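Sulfate transporter sulfate transporter family protein (Wolinella succinogenes, PDB 4DGF) probably moves sulfate or related anions across the membrane as a SulP-family transporter, of which this chain is the STAS domain alone. Local coordinates at residues D11-T15 against L57-R61; L22-I26 against T51-F55; F33-A38 against T68-L73; I86-V92 against R113-I118. One frame throughout, in Å; residues are numbered along the deposited sequence.

Contact 1 of 4, residues D11-T15 against L57-R61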
loop_
_atom_site.group_PDB
_atom_site.type_symbol
_atom_site.label_atom_id
_atom_site.label_comp_id
_atom_site.label_asym_id
_atom_site.label_seq_id
_atom_site.Cartn_x
_atom_site.Cartn_y
_atom_site.Cartn_z
ATOM N N ASP A 11 1.363 -17.094 12.025
ATOM C CA ASP A 11 1.029 -16.183 10.892
ATOM C C ASP A 11 2.025 -16.389 9.788
ATOM O O ASP A 11 3.088 -15.756 9.817
ATOM C CB ASP A 11 0.975 -14.695 11.323
ATOM C CG ASP A 11 0.651 -13.720 10.125
ATOM O OD1 ASP A 11 0.508 -14.150 8.972
ATOM O OD2 ASP A 11 0.542 -12.536 10.393
ATOM N N PRO A 12 1.673 -17.245 8.790
ATOM C CA PRO A 12 2.665 -17.611 7.797
ATOM C C PRO A 12 3.009 -16.444 6.867
ATOM O O PRO A 12 4.066 -16.448 6.241
ATOM C CB PRO A 12 1.998 -18.764 7.017
ATOM C CG PRO A 12 0.517 -18.573 7.211
ATOM C CD PRO A 12 0.330 -17.763 8.469
ATOM N N ASP A 13 2.140 -15.442 6.836
ATOM C CA ASP A 13 2.291 -14.296 5.938
ATOM C C ASP A 13 2.737 -12.993 6.612
ATOM O O ASP A 13 2.565 -11.873 6.057
ATOM C CB ASP A 13 0.954 -14.114 5.147
ATOM C CG ASP A 13 0.747 -15.279 4.152
ATOM O OD1 ASP A 13 1.728 -15.728 3.511
ATOM O OD2 ASP A 13 -0.378 -15.776 4.055
ATOM N N ALA A 14 3.336 -13.123 7.783
ATOM C CA ALA A 14 3.922 -12.014 8.462
ATOM C C ALA A 14 5.072 -11.459 7.640
ATOM O O ALA A 14 5.773 -12.202 6.922
ATOM C CB ALA A 14 4.408 -12.425 9.845
ATOM N N THR A 15 5.260 -10.145 7.672
ATOM C CA THR A 15 6.338 -9.613 6.885
ATOM C C THR A 15 7.722 -10.230 7.216
ATOM O O THR A 15 8.542 -10.397 6.325
ATOM C CB THR A 15 6.416 -8.071 6.961
ATOM O OG1 THR A 15 5.164 -7.543 6.449
ATOM C CG2 THR A 15 7.528 -7.582 6.077
ATOM N N LEU A 57 1.699 -1.068 0.659
ATOM C CA LEU A 57 0.788 -0.856 1.755
ATOM C C LEU A 57 -0.002 -2.155 1.930
ATOM O O LEU A 57 -0.729 -2.592 0.940
ATOM C CB LEU A 57 -0.142 0.277 1.299
ATOM C CG LEU A 57 -0.884 0.907 2.386
ATOM C CD1 LEU A 57 -0.012 1.672 3.390
ATOM C CD2 LEU A 57 -1.807 1.964 1.736
ATOM N N ARG A 58 0.235 -2.830 3.056
ATOM C CA ARG A 58 -0.410 -4.056 3.347
ATOM C C ARG A 58 -1.794 -3.846 3.906
ATOM O O ARG A 58 -1.931 -3.291 5.056
ATOM C CB ARG A 58 0.399 -4.972 4.367
ATOM C CG ARG A 58 1.718 -5.387 3.706
ATOM C CD ARG A 58 2.387 -6.525 4.451
ATOM N NE ARG A 58 1.564 -7.758 4.367
ATOM C CZ ARG A 58 1.853 -8.927 4.923
ATOM N NH1 ARG A 58 3.011 -9.125 5.604
ATOM N NH2 ARG A 58 1.030 -9.935 4.689
HETATM N N MSE A 59 -2.775 -4.424 3.227
HETATM C CA MSE A 59 -4.176 -4.072 3.536
HETATM C C MSE A 59 -4.960 -5.322 3.865
HETATM O O MSE A 59 -6.186 -5.315 3.777
HETATM C CB MSE A 59 -4.773 -3.273 2.334
HETATM C CG MSE A 59 -3.966 -1.995 2.016
HETATM SE SE MSE A 59 -4.928 -0.880 0.736
HETATM C CE MSE A 59 -6.045 0.131 2.067
ATOM N N ARG A 60 -4.296 -6.412 4.242
ATOM C CA ARG A 60 -5.082 -7.646 4.599
ATOM C C ARG A 60 -6.002 -7.520 5.790
ATOM O O ARG A 60 -6.985 -8.307 5.914
ATOM C CB ARG A 60 -4.128 -8.858 4.886
ATOM C CG ARG A 60 -3.144 -8.526 6.035
ATOM C CD ARG A 60 -2.209 -9.774 6.191
ATOM N NE ARG A 60 -1.180 -9.480 7.183
ATOM C CZ ARG A 60 -0.498 -10.411 7.867
ATOM N NH1 ARG A 60 -0.779 -11.702 7.679
ATOM N NH2 ARG A 60 0.450 -10.053 8.742
ATOM N N ARG A 61 -5.729 -6.539 6.650
ATOM C CA ARG A 61 -6.550 -6.281 7.869
ATOM C C ARG A 61 -7.593 -5.201 7.613
ATOM O O ARG A 61 -8.268 -4.741 8.577
ATOM C CB ARG A 61 -5.691 -5.751 9.026
ATOM C CG ARG A 61 -4.546 -6.700 9.324
ATOM C CD ARG A 61 -3.831 -6.306 10.604
ATOM N NE ARG A 61 -2.485 -6.914 10.696
ATOM C CZ ARG A 61 -1.697 -6.791 11.772
ATOM N NH1 ARG A 61 -2.166 -6.212 12.896
ATOM N NH2 ARG A 61 -0.453 -7.300 11.791
#
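R58, the last residue of the central strand 54-58 of the STAS domain, and R60, just beyond it, take hold of a type I beta turn, D11 to A14, in the N-terminal loop. The two grips differ in kind, and the closer-packed one belongs to R58, which is buried. Its NH1 and NH2 both donate to the single backbone oxygen D13 O, the bond from NH1 measuring 2.8 Å, and the acceptor lies in the guanidinium plane. NH1 also donates to T15 OG1, again at 2.8 Å and in that plane, with an N-H...O angle of 154°. Two bonds at the NH1/NH2 end and a third at the flank beside CD hold the rotation of the guanidinium. A bend at chi3 (66°) turns the group toward D13 O and T15 OG1.

Toward the surface the contact is looser and carries more charge. R60 extends its chain from CG to NE and meets D11 in an end-on salt bridge, NH2 to OD2 at 3.0 Å and NH1 to OD1 at 3.1 Å. The carboxylate and guanidinium planes are 38° apart, yet both oxygens use their syn lone pairs. The same R60 NH2 has a second carboxylate partner in E28, which would probably spread its charge, and the carboxylate of D13 turns aside to a salt bridge with K18. Inside the turn, D11 completes an Asx turn: D13 N donates to D11 OD1 over 3.0 Å, approaching from above the carboxylate plane.

Contact 2 of 4, residues L22-I26 against T51-F55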
loop_
_atom_site.group_PDB
_atom_site.type_symbol
_atom_site.label_atom_id
_atom_site.label_comp_id
_atom_site.label_asym_id
_atom_site.label_seq_id
_atom_site.Cartn_x
_atom_site.Cartn_y
_atom_site.Cartn_z
ATOM N N LEU A 22 15.895 -5.116 -0.763
ATOM C CA LEU A 22 16.383 -3.745 -0.498
ATOM C C LEU A 22 15.712 -2.716 -1.429
ATOM O O LEU A 22 15.552 -2.992 -2.597
ATOM C CB LEU A 22 17.893 -3.660 -0.574
ATOM C CG LEU A 22 18.664 -4.623 0.335
ATOM C CD1 LEU A 22 20.170 -4.272 0.197
ATOM C CD2 LEU A 22 18.226 -4.577 1.784
ATOM N N GLY A 23 15.327 -1.555 -0.894
ATOM C CA GLY A 23 14.638 -0.487 -1.670
ATOM C C GLY A 23 13.127 -0.615 -1.651
ATOM O O GLY A 23 12.476 0.200 -2.261
ATOM N N VAL A 24 12.593 -1.658 -1.005
ATOM C CA VAL A 24 11.113 -1.811 -0.902
ATOM C C VAL A 24 10.794 -1.489 0.588
ATOM O O VAL A 24 11.319 -2.137 1.536
ATOM C CB VAL A 24 10.718 -3.257 -1.217
ATOM C CG1 VAL A 24 9.167 -3.422 -1.090
ATOM C CG2 VAL A 24 11.116 -3.595 -2.662
ATOM N N GLU A 25 9.923 -0.529 0.829
ATOM C CA GLU A 25 9.409 -0.343 2.174
ATOM C C GLU A 25 7.994 -0.944 2.249
ATOM O O GLU A 25 7.260 -0.977 1.247
ATOM C CB GLU A 25 9.303 1.139 2.445
ATOM C CG GLU A 25 8.961 1.480 3.926
ATOM C CD GLU A 25 9.834 0.703 4.957
ATOM O OE1 GLU A 25 10.920 1.261 5.185
ATOM O OE2 GLU A 25 9.443 -0.384 5.494
ATOM N N ILE A 26 7.610 -1.379 3.449
ATOM C CA ILE A 26 6.301 -2.040 3.668
ATOM C C ILE A 26 5.631 -1.403 4.888
ATOM O O ILE A 26 6.283 -1.140 5.920
ATOM C CB ILE A 26 6.484 -3.550 3.833
ATOM C CG1 ILE A 26 7.082 -4.171 2.501
ATOM C CG2 ILE A 26 5.144 -4.217 4.144
ATOM C CD1 ILE A 26 7.716 -5.489 2.684
ATOM N N THR A 51 14.543 7.466 0.330
ATOM C CA THR A 51 13.237 7.209 -0.322
ATOM C C THR A 51 13.224 5.853 -1.016
ATOM O O THR A 51 14.142 5.517 -1.772
ATOM C CB THR A 51 12.894 8.347 -1.309
ATOM O OG1 THR A 51 13.000 9.616 -0.626
ATOM C CG2 THR A 51 11.477 8.181 -1.841
ATOM N N PRO A 52 12.218 5.018 -0.659
ATOM C CA PRO A 52 12.080 3.677 -1.212
ATOM C C PRO A 52 11.761 3.741 -2.734
ATOM O O PRO A 52 11.105 4.639 -3.198
ATOM C CB PRO A 52 10.911 3.073 -0.416
ATOM C CG PRO A 52 10.234 4.218 0.260
ATOM C CD PRO A 52 11.318 5.248 0.491
ATOM N N LYS A 53 12.185 2.730 -3.488
ATOM C CA LYS A 53 11.828 2.634 -4.887
ATOM C C LYS A 53 10.369 2.169 -4.984
ATOM O O LYS A 53 9.646 2.505 -5.972
ATOM C CB LYS A 53 12.714 1.583 -5.558
ATOM C CG LYS A 53 14.224 1.851 -5.439
ATOM C CD LYS A 53 14.974 0.738 -6.153
ATOM C CE LYS A 53 16.457 0.687 -5.783
ATOM N NZ LYS A 53 17.109 1.951 -6.217
ATOM N N VAL A 54 10.002 1.307 -4.010
ATOM C CA VAL A 54 8.630 0.646 -4.024
ATOM C C VAL A 54 8.121 0.710 -2.590
ATOM O O VAL A 54 8.900 0.458 -1.665
ATOM C CB VAL A 54 8.678 -0.812 -4.450
ATOM C CG1 VAL A 54 7.296 -1.459 -4.524
ATOM C CG2 VAL A 54 9.379 -1.007 -5.833
ATOM N N PHE A 55 6.818 1.030 -2.426
ATOM C CA PHE A 55 6.216 1.092 -1.143
ATOM C C PHE A 55 5.017 0.174 -1.216
ATOM O O PHE A 55 4.131 0.407 -2.086
ATOM C CB PHE A 55 5.792 2.576 -0.804
ATOM C CG PHE A 55 5.398 2.816 0.577
ATOM C CD1 PHE A 55 6.267 3.492 1.444
ATOM C CD2 PHE A 55 4.176 2.303 1.039
ATOM C CE1 PHE A 55 5.936 3.603 2.838
ATOM C CE2 PHE A 55 3.785 2.542 2.390
ATOM C CZ PHE A 55 4.697 3.203 3.264
#
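G23 brings its carbonyl to the start of strand 54-58 and makes it serve two amides at once: K53 N lies 2.8 Å from G23 O, and V54 N lies 3.2 Å from the same oxygen. Both donors sit in the carbonyl plane, so this one acceptor holds the turn into the strand at two successive residues. G23 itself has a positive phi of 90°, a backbone shape that a residue with a side chain would adopt only with difficulty.

At V24 the parallel pairing proper begins. V24 and V54 project together from one face of the sheet, V24 CG2 4.1 Å from V54 CB, and A125 of helix 118-130 packs on both. These strands are the two arms of a beta-alpha-beta crossover, joined through helix 35-41; strand 24-28 is an outer strand of the STAS sheet and 54-58 its middle one.

E25 follows on the other face, in register with F55. Its amide closes the next rung, E25 N to V54 O at 2.9 Å. The apolar part of its side chain does the packing: CB meets P52 CB at 3.8 Å, and CG lies 3.9 Å from F55 CE1, approaching the ring obliquely. With CG anti to the backbone N (chi1 -172°) the chain runs beside F55, then bends at chi2 and leads the carboxylate away from it. That turn returns OE2 to its own strand, where I26 N donates to E25 OE2 at 2.9 Å.

Contact 3 of 4, residues F33-A38 against T68-L73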
loop_
_atom_site.group_PDB
_atom_site.type_symbol
_atom_site.label_atom_id
_atom_site.label_comp_id
_atom_site.label_asym_id
_atom_site.label_seq_id
_atom_site.Cartn_x
_atom_site.Cartn_y
_atom_site.Cartn_z
ATOM N N PHE A 33 -9.731 1.465 7.810
ATOM C CA PHE A 33 -8.878 2.630 7.487
ATOM C C PHE A 33 -9.718 3.862 7.627
ATOM O O PHE A 33 -10.304 4.416 6.650
ATOM C CB PHE A 33 -8.353 2.373 6.079
ATOM C CG PHE A 33 -7.295 3.336 5.599
ATOM C CD1 PHE A 33 -6.496 2.949 4.507
ATOM C CD2 PHE A 33 -7.083 4.584 6.186
ATOM C CE1 PHE A 33 -5.536 3.800 3.960
ATOM C CE2 PHE A 33 -6.146 5.416 5.666
ATOM C CZ PHE A 33 -5.396 5.002 4.509
ATOM N N PHE A 34 -9.781 4.332 8.878
ATOM C CA PHE A 34 -10.548 5.496 9.226
ATOM C C PHE A 34 -9.561 6.610 9.722
ATOM O O PHE A 34 -8.374 6.589 9.332
ATOM C CB PHE A 34 -11.638 5.224 10.314
ATOM C CG PHE A 34 -12.636 4.176 9.981
ATOM C CD1 PHE A 34 -12.980 3.925 8.630
ATOM C CD2 PHE A 34 -13.304 3.399 11.030
ATOM C CE1 PHE A 34 -13.909 2.904 8.330
ATOM C CE2 PHE A 34 -14.270 2.440 10.683
ATOM C CZ PHE A 34 -14.533 2.177 9.297
ATOM N N PHE A 35 -10.040 7.497 10.613
ATOM C CA PHE A 35 -9.196 8.712 10.843
ATOM C C PHE A 35 -7.911 8.291 11.559
ATOM O O PHE A 35 -6.892 8.961 11.400
ATOM C CB PHE A 35 -9.975 9.758 11.706
ATOM C CG PHE A 35 -10.069 9.430 13.169
ATOM C CD1 PHE A 35 -9.142 9.983 14.085
ATOM C CD2 PHE A 35 -11.024 8.521 13.663
ATOM C CE1 PHE A 35 -9.217 9.679 15.462
ATOM C CE2 PHE A 35 -11.140 8.238 15.046
ATOM C CZ PHE A 35 -10.172 8.797 15.922
ATOM N N GLY A 36 -7.985 7.239 12.425
ATOM C CA GLY A 36 -6.736 6.793 13.226
ATOM C C GLY A 36 -5.595 6.441 12.282
ATOM O O GLY A 36 -4.434 6.913 12.426
ATOM N N VAL A 37 -5.867 5.538 11.320
ATOM C CA VAL A 37 -4.887 5.102 10.339
ATOM C C VAL A 37 -4.500 6.320 9.498
ATOM O O VAL A 37 -3.311 6.557 9.191
ATOM C CB VAL A 37 -5.426 4.054 9.478
ATOM C CG1 VAL A 37 -4.561 3.707 8.281
ATOM C CG2 VAL A 37 -5.788 2.809 10.266
ATOM N N ALA A 38 -5.503 7.051 9.066
ATOM C CA ALA A 38 -5.158 8.248 8.247
ATOM C C ALA A 38 -4.114 9.134 8.966
ATOM O O ALA A 38 -3.200 9.562 8.315
ATOM C CB ALA A 38 -6.437 8.990 7.907
ATOM N N THR A 68 -12.364 9.849 5.144
ATOM C CA THR A 68 -11.139 10.374 5.681
ATOM C C THR A 68 -9.990 9.456 5.327
ATOM O O THR A 68 -8.893 9.899 4.977
ATOM C CB THR A 68 -11.329 10.485 7.222
ATOM O OG1 THR A 68 -12.301 11.523 7.505
ATOM C CG2 THR A 68 -10.004 10.930 7.947
ATOM N N GLY A 69 -10.175 8.135 5.541
ATOM C CA GLY A 69 -9.203 7.120 5.071
ATOM C C GLY A 69 -8.868 7.271 3.559
ATOM O O GLY A 69 -7.732 7.233 3.131
HETATM N N MSE A 70 -9.930 7.420 2.732
HETATM C CA MSE A 70 -9.680 7.459 1.290
HETATM C C MSE A 70 -8.940 8.777 0.987
HETATM O O MSE A 70 -8.005 8.771 0.172
HETATM C CB MSE A 70 -11.077 7.436 0.671
HETATM C CG MSE A 70 -10.930 7.352 -0.879
HETATM SE SE MSE A 70 -10.100 5.725 -1.594
HETATM C CE MSE A 70 -8.398 6.447 -2.148
ATOM N N HIS A 71 -9.277 9.853 1.710
ATOM C CA HIS A 71 -8.522 11.068 1.426
ATOM C C HIS A 71 -7.033 10.908 1.747
ATOM O O HIS A 71 -6.167 11.290 0.969
ATOM C CB HIS A 71 -9.105 12.229 2.218
ATOM C CG HIS A 71 -8.333 13.503 2.030
ATOM N ND1 HIS A 71 -7.493 13.964 2.968
ATOM C CD2 HIS A 71 -8.242 14.357 0.926
ATOM C CE1 HIS A 71 -6.903 15.157 2.481
ATOM N NE2 HIS A 71 -7.366 15.359 1.246
ATOM N N ALA A 72 -6.736 10.238 2.854
ATOM C CA ALA A 72 -5.344 10.030 3.233
ATOM C C ALA A 72 -4.654 9.128 2.179
ATOM O O ALA A 72 -3.426 9.360 1.846
ATOM C CB ALA A 72 -5.342 9.340 4.589
ATOM N N LEU A 73 -5.364 8.112 1.669
ATOM C CA LEU A 73 -4.764 7.186 0.720
ATOM C C LEU A 73 -4.472 7.923 -0.619
ATOM O O LEU A 73 -3.388 7.722 -1.167
ATOM C CB LEU A 73 -5.648 5.964 0.593
ATOM C CG LEU A 73 -5.254 4.990 -0.487
ATOM C CD1 LEU A 73 -3.890 4.352 -0.149
ATOM C CD2 LEU A 73 -6.309 3.848 -0.531
#
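T68 opens a close helix-to-helix approach in the STAS domain, where the first turn of helix 35-41, with the F33 and F34 that lead into it, is laid against helix 67-83. Small residues at the interface let the backbones come near. The methyl of T68 makes the first touch: CG2, anti to the backbone N, reaches F35 CA at 3.7 Å and also packs beside F35 CB. This is the outer rim of the contact, with T68 and F35 both at the surface.

G69 comes next and lies at the centre. Its CA is 3.3 Å from F33 O, a CA-H...O contact with an angle of 153° at the hydrogen, and this oxygen lies against the side of CA where a side chain would otherwise stand. Lacking one, G69 also allows the F33 ring to settle against its backbone: G69 O lies over one face of the ring, 3.5 Å from F33 CE2, and V37 CG1 over the opposite face. The G69 amide is held by D66, just ahead of helix 67-83, whose OD1 accepts from G69 N.

One turn later A72 presents its methyl to A38 in a tight pair, A72 CB only 3.5 Å from A38 CB. L73 then meets the far end of the F33 ring, while helices 94-103 and 105-109 cover its buried side through L100 and F105. With F33 CG anti to its own backbone N (chi1 -172°), the ring is carried across to L73; the two side chains cross at about a right angle, L73 CB 4.0 Å from F33 CE1.

Contact 4 of 4, residues I86-V92 against R113-I118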
loop_
_atom_site.group_PDB
_atom_site.type_symbol
_atom_site.label_atom_id
_atom_site.label_comp_id
_atom_site.label_asym_id
_atom_site.label_seq_id
_atom_site.Cartn_x
_atom_site.Cartn_y
_atom_site.Cartn_z
ATOM N N ILE A 86 7.085 3.903 -6.343
ATOM C CA ILE A 86 5.936 3.169 -6.868
ATOM C C ILE A 86 5.126 2.589 -5.662
ATOM O O ILE A 86 5.634 1.762 -4.930
ATOM C CB ILE A 86 6.416 2.034 -7.798
ATOM C CG1 ILE A 86 7.076 2.661 -9.046
ATOM C CG2 ILE A 86 5.200 1.185 -8.188
ATOM C CD1 ILE A 86 7.872 1.698 -9.946
ATOM N N LEU A 87 3.862 2.967 -5.559
ATOM C CA LEU A 87 2.945 2.410 -4.556
ATOM C C LEU A 87 2.283 1.118 -5.086
ATOM O O LEU A 87 1.786 1.107 -6.194
ATOM C CB LEU A 87 1.861 3.461 -4.246
ATOM C CG LEU A 87 0.907 3.124 -3.097
ATOM C CD1 LEU A 87 1.677 2.819 -1.810
ATOM C CD2 LEU A 87 -0.132 4.258 -2.859
ATOM N N LEU A 88 2.333 0.052 -4.276
ATOM C CA LEU A 88 1.592 -1.208 -4.500
ATOM C C LEU A 88 0.628 -1.395 -3.258
ATOM O O LEU A 88 0.939 -1.027 -2.142
ATOM C CB LEU A 88 2.495 -2.428 -4.583
ATOM C CG LEU A 88 3.669 -2.286 -5.609
ATOM C CD1 LEU A 88 4.531 -3.548 -5.596
ATOM C CD2 LEU A 88 3.157 -1.995 -7.046
ATOM N N LEU A 89 -0.529 -1.931 -3.538
ATOM C CA LEU A 89 -1.389 -2.419 -2.414
ATOM C C LEU A 89 -1.388 -3.911 -2.404
ATOM O O LEU A 89 -1.486 -4.518 -3.475
ATOM C CB LEU A 89 -2.856 -1.972 -2.596
ATOM C CG LEU A 89 -3.003 -0.583 -3.117
ATOM C CD1 LEU A 89 -4.528 -0.408 -3.256
ATOM C CD2 LEU A 89 -2.442 0.433 -2.092
ATOM N N SER A 90 -1.265 -4.547 -1.235
ATOM C CA SER A 90 -1.371 -5.998 -1.193
ATOM C C SER A 90 -2.499 -6.325 -0.227
ATOM O O SER A 90 -2.912 -5.460 0.597
ATOM C CB SER A 90 -0.086 -6.677 -0.708
ATOM O OG SER A 90 0.242 -6.333 0.620
ATOM N N GLY A 91 -2.926 -7.579 -0.299
ATOM C CA GLY A 91 -3.934 -8.142 0.616
ATOM C C GLY A 91 -5.301 -7.451 0.446
ATOM O O GLY A 91 -6.083 -7.385 1.393
ATOM N N VAL A 92 -5.539 -6.992 -0.760
ATOM C CA VAL A 92 -6.824 -6.246 -0.992
ATOM C C VAL A 92 -7.964 -7.272 -1.218
ATOM O O VAL A 92 -7.961 -8.052 -2.202
ATOM C CB VAL A 92 -6.725 -5.301 -2.188
ATOM C CG1 VAL A 92 -8.074 -4.670 -2.501
ATOM C CG2 VAL A 92 -5.690 -4.210 -1.959
ATOM N N ARG A 113 -1.127 -2.581 -10.055
ATOM C CA ARG A 113 -0.493 -2.261 -8.734
ATOM C C ARG A 113 -1.243 -2.810 -7.486
ATOM O O ARG A 113 -0.789 -2.539 -6.344
ATOM C CB ARG A 113 -0.403 -0.762 -8.556
ATOM C CG ARG A 113 0.199 0.039 -9.739
ATOM C CD ARG A 113 1.660 0.167 -9.644
ATOM N NE ARG A 113 2.193 1.215 -10.523
ATOM C CZ ARG A 113 2.361 2.481 -10.136
ATOM N NH1 ARG A 113 2.080 2.862 -8.851
ATOM N NH2 ARG A 113 2.901 3.326 -10.983
ATOM N N VAL A 114 -2.353 -3.579 -7.703
ATOM C CA VAL A 114 -3.224 -3.945 -6.625
ATOM C C VAL A 114 -3.190 -5.483 -6.592
ATOM O O VAL A 114 -3.486 -6.151 -7.647
ATOM C CB VAL A 114 -4.676 -3.413 -6.890
ATOM C CG1 VAL A 114 -5.565 -3.789 -5.729
ATOM C CG2 VAL A 114 -4.579 -1.886 -7.039
ATOM N N PHE A 115 -2.882 -6.052 -5.422
ATOM C CA PHE A 115 -2.751 -7.482 -5.223
ATOM C C PHE A 115 -3.562 -8.047 -4.090
ATOM O O PHE A 115 -3.802 -7.335 -3.121
ATOM C CB PHE A 115 -1.293 -7.844 -4.921
ATOM C CG PHE A 115 -0.336 -7.359 -6.028
ATOM C CD1 PHE A 115 0.004 -8.211 -7.093
ATOM C CD2 PHE A 115 0.088 -6.048 -6.032
ATOM C CE1 PHE A 115 0.824 -7.726 -8.135
ATOM C CE2 PHE A 115 0.867 -5.591 -7.085
ATOM C CZ PHE A 115 1.262 -6.427 -8.108
ATOM N N ASP A 116 -3.911 -9.362 -4.176
ATOM C CA ASP A 116 -4.673 -9.883 -3.119
ATOM C C ASP A 116 -3.819 -10.566 -2.068
ATOM O O ASP A 116 -4.398 -11.125 -1.093
ATOM C CB ASP A 116 -5.761 -10.839 -3.602
ATOM C CG ASP A 116 -5.198 -12.034 -4.345
ATOM O OD1 ASP A 116 -4.014 -12.349 -4.181
ATOM O OD2 ASP A 116 -5.957 -12.718 -5.101
ATOM N N HIS A 117 -2.516 -10.500 -2.261
ATOM C CA HIS A 117 -1.594 -11.255 -1.419
ATOM C C HIS A 117 -0.230 -10.620 -1.483
ATOM O O HIS A 117 0.291 -10.249 -2.576
ATOM C CB HIS A 117 -1.458 -12.736 -1.855
ATOM C CG HIS A 117 -0.932 -13.646 -0.716
ATOM N ND1 HIS A 117 0.401 -13.811 -0.403
ATOM C CD2 HIS A 117 -1.624 -14.394 0.238
ATOM C CE1 HIS A 117 0.525 -14.601 0.678
ATOM N NE2 HIS A 117 -0.685 -14.951 1.081
ATOM N N ILE A 118 0.427 -10.619 -0.301
ATOM C CA ILE A 118 1.746 -10.032 -0.136
ATOM C C ILE A 118 2.808 -10.724 -1.027
ATOM O O ILE A 118 3.709 -10.073 -1.627
ATOM C CB ILE A 118 2.197 -10.023 1.358
ATOM C CG1 ILE A 118 3.497 -9.247 1.568
ATOM C CG2 ILE A 118 2.322 -11.457 1.961
ATOM C CD1 ILE A 118 3.512 -7.857 0.913
HETATM O O HOH W 1 2.904 5.388 -7.216
#
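R113 O and L89 N begin a short run of backbone hydrogen bonds that lays the loop before helix 118-130 along strand 86-90. L89 N donates to R113 O at 2.9 Å, F115 N returns a bond to L89 O at 2.8 Å, and V92 N reaches F115 O at 3.0 Å, the last nearly straight at 172°. L89 and V114 form a single bridge, so the loop extends the edge of the STAS sheet without becoming a regular strand.

The polar side-chain contact belongs to R113. A bend at chi2 (-89°) turns its chain alongside the strand toward I86, where NH1 donates to a lone pair of L87 O at 3.2 Å. A water accepts from the same NH1 and from L87 N, bridging the guanidinium to the strand a second time. I86 CG2 sits over one guanidinium face. Another carbonyl, L89 O, lies at the edge of the F115 ring, near its plane.

Apolar contacts fill the remainder. L88 CD2 packs on R113 CD at 3.7 Å and approaches the edge of the F115 ring. V114 spreads its two methyls between neighbours, CG1 to V92 CG2 at 3.8 Å and CG2 toward L89 CD1.

Strand 54-58 pairs with the opposite edge of strand 86-90; L88 and S90 also meet helix 118-130 through Y124 and A121, while L89 and V114 face L109 of helix 105-109.

In the fold
From the N terminus, contact 1 closes the widest loop, tying the leading segment to the end of strand 54-58. Contact 2 is nested inside it and pairs strand 24-28 with the start of that same strand. Contact 3 crosses both along the chain, joining helix 35-41 to helix 67-83, and touches contact 1 where L57 packs on L73 and M59 on F33. Contact 4 follows in series, closing after the others and lining strand 86-90 with the loop before helix 118-130. Strand 54-58 links contacts 1, 2 and 4: backbone bonds join F55 and L57 to L88, and R58 packs on I118.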